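Papain inhibitor (Streptomyces mobaraensis, PDB 5NTB) inhibits the cysteine proteases papain and bromelain and the serine protease trypsin, and serves as a glutamine and lysine donor substrate for transglutaminase. Local coordinates at residues V35-A40 with V56-S61; W42-P45 with D50-C53. One frame throughout, in Å; residues are numbered along the deposited sequence.

How the interactions relate
After strands 8-18 and 26-28 the chain reaches strand 35-38, passes through a short 3-10 turn into 42-45, bends back at 50-53 and then enters strand 57-62. Interaction 2 closes the small loop between 42-45 and 50-53; interaction 1 closes the larger one, joining 35-40 to 56-61 around it, so the two are nested and do not cross. Their centres lie about 13 Å apart, yet they touch: Trp42 NE1 probably donates to Ile37 O, and Leu52 packs on Ile37. Interaction 1 belongs to the interior of the double-psi beta-barrel fold, close to the centre of the chain, whereas interaction 2 shapes the connecting loop, which the Cys23-Cys53 disulfide ties to an earlier loop.

Interaction 1: V35-A40 with V56-S61; sequences VAIPAA and VSVEVS
Val58 places its two methyl groups against Val35 and Ile37, joining strands 35-38 and 57-62 through side chains alone. From its CB, which points toward the other strand, the branches part. With CG1 beside the backbone N and anti to the carbonyl carbon (chi1 -66°), CG2 falls between the two and meets Val35 at a slant, lying 3.6 Å from Val35 CG1 and 4.0 Å from Val35 CB. The other branch meets Ile37 tip to tip, Val58 CG1 lying 3.9 Å from Ile37 CD1. These positions belong to one of two modelled conformers of Val58, so the distances hold for it alone. A valine suits this place because its forked end serves two neighbours; the longer chain of Ile37 lets CD1 reach Val58 from a more distant backbone. The CA atoms of Val35 and Val58 are 7.6 Å apart, and no hydrogen bond joins the segments. Strand 65-75 pairs with both strands, and its Val69 touches both valines, while Phe108 and Val71 pack on Ile37. The contact thus lies in the hydrophobic interior of a double-psi beta-barrel, this family's fold. All three residues are buried, and their apolar meeting implies cohesion by close packing, without directional bonds.

Interaction 2: W42-P45 with D50-C53; sequences WTTP and DPLC
Asp50, with CG anti to the backbone N (chi1 -159°), sets its carboxylate against the Thr43 and Thr44 amides, while Trp42, its CG beside its own N, lays its indole across the Asp50 side chain and under Leu52 CD1. An Asx turn results: Asp50 OD1 accepts from Leu52 N through its anti lone pair at 2.9 Å. Thr43 N gives a nearly straight bond of 2.7 Å to the syn lone pair of Asp50 OD2, and Thr44 N a longer one of 3.2 Å to the same oxygen from above the carboxylate plane. Aspartate suits the place: on a short arm, one oxygen serves its own turn and the other the facing loop. Water 1 links Asp50 OD1 to Thr43 OG1, and water 2 links Asp50 OD2 to Thr44 O. Without the carboxylate, as with an alanine here, the amides of Thr43, Thr44 and Leu52 are likely to lose their shared acceptor group, and the loop's two sides their direct bonds. Trp42 CE3 lies 3.5 Å from Asp50 CB, with ring and carboxylate planes 54° apart. Pro51 CD packs on the Thr44 methyl. Cys53, disulfide-bonded to Cys23, makes an oblique sulfur-aromatic contact, SG 3.8 Å from Trp42 CZ3. Leucine's branched, apolar end suits it to set one methyl over the indole face: Leu52 CD1 rests 3.5 Å from the Trp42 five-membered ring centroid, a CH-pi contact 6° off the normal.

Interaction 1: V35-A40 with V56-S61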
loop_
_atom_site.group_PDB
_atom_site.type_symbol
_atom_site.label_atom_id
_atom_site.label_comp_id
_atom_site.label_asym_id
_atom_site.label_seq_id
_atom_site.Cartn_x
_atom_site.Cartn_y
_atom_site.Cartn_z
ATOM N N VAL A 35 2.388 0.396 -2.893
ATOM C CA VAL A 35 1.260 0.658 -2.011
ATOM C C VAL A 35 1.480 1.972 -1.277
ATOM O O VAL A 35 2.612 2.349 -0.945
ATOM C CB VAL A 35 1.033 -0.498 -1.016
ATOM C CG1 VAL A 35 2.184 -0.622 -0.064
ATOM C CG2 VAL A 35 -0.281 -0.306 -0.239
ATOM N N ALA A 36 0.371 2.674 -1.042
ATOM C CA ALA A 36 0.302 3.811 -0.127
ATOM C C ALA A 36 -0.309 3.334 1.181
ATOM O O ALA A 36 -1.409 2.761 1.187
ATOM C CB ALA A 36 -0.521 4.947 -0.734
ATOM N N ILE A 37 0.424 3.531 2.271
ATOM C CA ILE A 37 0.086 3.013 3.595
ATOM C C ILE A 37 -0.656 4.076 4.403
ATOM O O ILE A 37 -0.269 5.254 4.387
ATOM C CB ILE A 37 1.359 2.541 4.314
ATOM C CG1 ILE A 37 1.929 1.304 3.620
ATOM C CG2 ILE A 37 1.130 2.306 5.825
ATOM C CD1 ILE A 37 1.012 0.095 3.634
ATOM N N PRO A 38 -1.719 3.705 5.121
ATOM C CA PRO A 38 -2.476 4.689 5.912
ATOM C C PRO A 38 -1.606 5.482 6.876
ATOM O O PRO A 38 -0.652 4.960 7.465
ATOM C CB PRO A 38 -3.484 3.832 6.686
ATOM C CG PRO A 38 -3.539 2.550 5.998
ATOM C CD PRO A 38 -2.335 2.371 5.128
ATOM N N ALA A 39 -2.010 6.742 7.084
ATOM C CA ALA A 39 -1.201 7.682 7.850
ATOM C C ALA A 39 -0.950 7.206 9.275
ATOM O O ALA A 39 0.078 7.551 9.860
ATOM C CB ALA A 39 -1.870 9.057 7.871
ATOM N N ALA A 40 -1.846 6.394 9.839
ATOM C CA ALA A 40 -1.695 5.987 11.234
ATOM C C ALA A 40 -0.442 5.152 11.482
ATOM O O ALA A 40 -0.025 5.010 12.639
ATOM C CB ALA A 40 -2.932 5.218 11.692
ATOM N N VAL A 56 10.536 -1.997 3.369
ATOM C CA VAL A 56 9.256 -2.543 3.797
ATOM C C VAL A 56 8.357 -2.708 2.581
ATOM O O VAL A 56 8.253 -1.806 1.738
ATOM C CB VAL A 56 8.589 -1.651 4.857
ATOM C CG1 VAL A 56 7.212 -2.209 5.227
ATOM C CG2 VAL A 56 9.488 -1.533 6.092
ATOM N N SER A 57 7.743 -3.872 2.472
ATOM C CA SER A 57 6.734 -4.176 1.470
ATOM C C SER A 57 5.467 -4.621 2.179
ATOM O O SER A 57 5.419 -4.740 3.404
ATOM C CB SER A 57 7.210 -5.267 0.508
ATOM O OG SER A 57 8.318 -4.833 -0.255
ATOM N N VAL A 58 4.425 -4.834 1.398
ATOM C CA VAL A 58 3.264 -5.535 1.910
ATOM C C VAL A 58 3.024 -6.754 1.045
ATOM O O VAL A 58 3.359 -6.792 -0.142
ATOM C CB VAL A 58 1.999 -4.661 1.961
ATOM C CG1 VAL A 58 2.179 -3.540 2.978
ATOM C CG2 VAL A 58 1.678 -4.123 0.589
ATOM N N GLU A 59 2.440 -7.759 1.665
ATOM C CA GLU A 59 1.866 -8.896 0.963
ATOM C C GLU A 59 0.361 -8.760 1.097
ATOM O O GLU A 59 -0.152 -8.633 2.217
ATOM C CB GLU A 59 2.365 -10.222 1.541
ATOM C CG GLU A 59 3.764 -10.548 1.057
ATOM C CD GLU A 59 4.267 -11.899 1.531
ATOM O OE1 GLU A 59 5.484 -12.157 1.396
ATOM O OE2 GLU A 59 3.449 -12.698 2.029
ATOM N N VAL A 60 -0.327 -8.718 -0.039
ATOM C CA VAL A 60 -1.763 -8.479 -0.107
ATOM C C VAL A 60 -2.417 -9.704 -0.710
ATOM O O VAL A 60 -2.015 -10.160 -1.787
ATOM C CB VAL A 60 -2.107 -7.242 -0.954
ATOM C CG1 VAL A 60 -3.612 -6.957 -0.860
ATOM C CG2 VAL A 60 -1.290 -6.044 -0.507
ATOM N N SER A 61 -3.433 -10.220 -0.031
ATOM C CA SER A 61 -4.128 -11.422 -0.464
ATOM C C SER A 61 -5.592 -11.104 -0.690
ATOM O O SER A 61 -6.238 -10.466 0.152
ATOM C CB SER A 61 -3.987 -12.542 0.564
ATOM O OG SER A 61 -2.624 -12.802 0.830
#

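Interaction 2: W42-P45 with D50-C53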
loop_
_atom_site.group_PDB
_atom_site.type_symbol
_atom_site.label_atom_id
_atom_site.label_comp_id
_atom_site.label_asym_id
_atom_site.label_seq_id
_atom_site.Cartn_x
_atom_site.Cartn_y
_atom_site.Cartn_z
ATOM N N TRP A 42 2.574 5.926 10.058
ATOM C CA TRP A 42 3.746 6.766 9.864
ATOM C C TRP A 42 4.147 7.402 11.190
ATOM O O TRP A 42 3.290 7.787 11.992
ATOM C CB TRP A 42 3.461 7.823 8.792
ATOM C CG TRP A 42 3.253 7.164 7.442
ATOM C CD1 TRP A 42 2.183 6.385 7.064
ATOM C CD2 TRP A 42 4.157 7.168 6.322
ATOM N NE1 TRP A 42 2.361 5.925 5.772
ATOM C CE2 TRP A 42 3.564 6.389 5.300
ATOM C CE3 TRP A 42 5.406 7.763 6.079
ATOM C CZ2 TRP A 42 4.175 6.185 4.071
ATOM C CZ3 TRP A 42 6.009 7.562 4.850
ATOM C CH2 TRP A 42 5.392 6.769 3.860
ATOM N N THR A 43 5.464 7.483 11.424
ATOM C CA THR A 43 5.971 7.872 12.742
ATOM C C THR A 43 6.932 9.045 12.708
ATOM O O THR A 43 6.924 9.857 13.638
ATOM C CB THR A 43 6.673 6.687 13.437
ATOM O OG1 THR A 43 7.630 6.084 12.551
ATOM C CG2 THR A 43 5.656 5.648 13.869
ATOM N N THR A 44 7.770 9.146 11.687
ATOM C CA THR A 44 8.776 10.192 11.741
ATOM C C THR A 44 8.179 11.529 11.326
ATOM O O THR A 44 7.273 11.586 10.495
ATOM C CB THR A 44 9.958 9.850 10.840
ATOM O OG1 THR A 44 9.489 9.623 9.507
ATOM C CG2 THR A 44 10.661 8.602 11.338
ATOM N N PRO A 45 8.671 12.635 11.890
ATOM C CA PRO A 45 8.110 13.936 11.512
ATOM C C PRO A 45 8.422 14.310 10.076
ATOM O O PRO A 45 7.697 15.117 9.484
ATOM C CB PRO A 45 8.749 14.905 12.520
ATOM C CG PRO A 45 9.971 14.197 13.008
ATOM C CD PRO A 45 9.699 12.733 12.937
ATOM N N ASP A 50 10.826 7.978 7.101
ATOM C CA ASP A 50 10.059 7.001 7.860
ATOM C C ASP A 50 10.617 5.597 7.640
ATOM O O ASP A 50 11.004 5.248 6.525
ATOM C CB ASP A 50 8.594 7.040 7.446
ATOM C CG ASP A 50 7.685 6.445 8.498
ATOM O OD1 ASP A 50 7.617 5.199 8.581
ATOM O OD2 ASP A 50 7.063 7.233 9.242
ATOM N N PRO A 51 10.656 4.762 8.680
ATOM C CA PRO A 51 11.085 3.373 8.471
ATOM C C PRO A 51 10.226 2.623 7.468
ATOM O O PRO A 51 10.715 1.667 6.857
ATOM C CB PRO A 51 10.996 2.754 9.876
ATOM C CG PRO A 51 10.234 3.755 10.706
ATOM C CD PRO A 51 10.500 5.092 10.103
ATOM N N LEU A 52 8.980 3.057 7.238
ATOM C CA LEU A 52 8.160 2.449 6.194
ATOM C C LEU A 52 8.798 2.540 4.823
ATOM O O LEU A 52 8.444 1.759 3.938
ATOM C CB LEU A 52 6.789 3.124 6.150
ATOM C CG LEU A 52 5.824 2.705 7.262
ATOM C CD1 LEU A 52 4.646 3.666 7.302
ATOM C CD2 LEU A 52 5.331 1.270 7.044
ATOM N N CYS A 53 9.721 3.471 4.629
ATOM C CA CYS A 53 10.345 3.702 3.335
ATOM C C CYS A 53 11.614 2.895 3.123
ATOM O O CYS A 53 12.206 2.978 2.038
ATOM C CB CYS A 53 10.650 5.188 3.175
ATOM S SG CYS A 53 9.142 6.212 3.188
HETATM O O HOH W 1 6.552 4.280 10.740
HETATM O O HOH W 2 6.414 9.879 8.625
#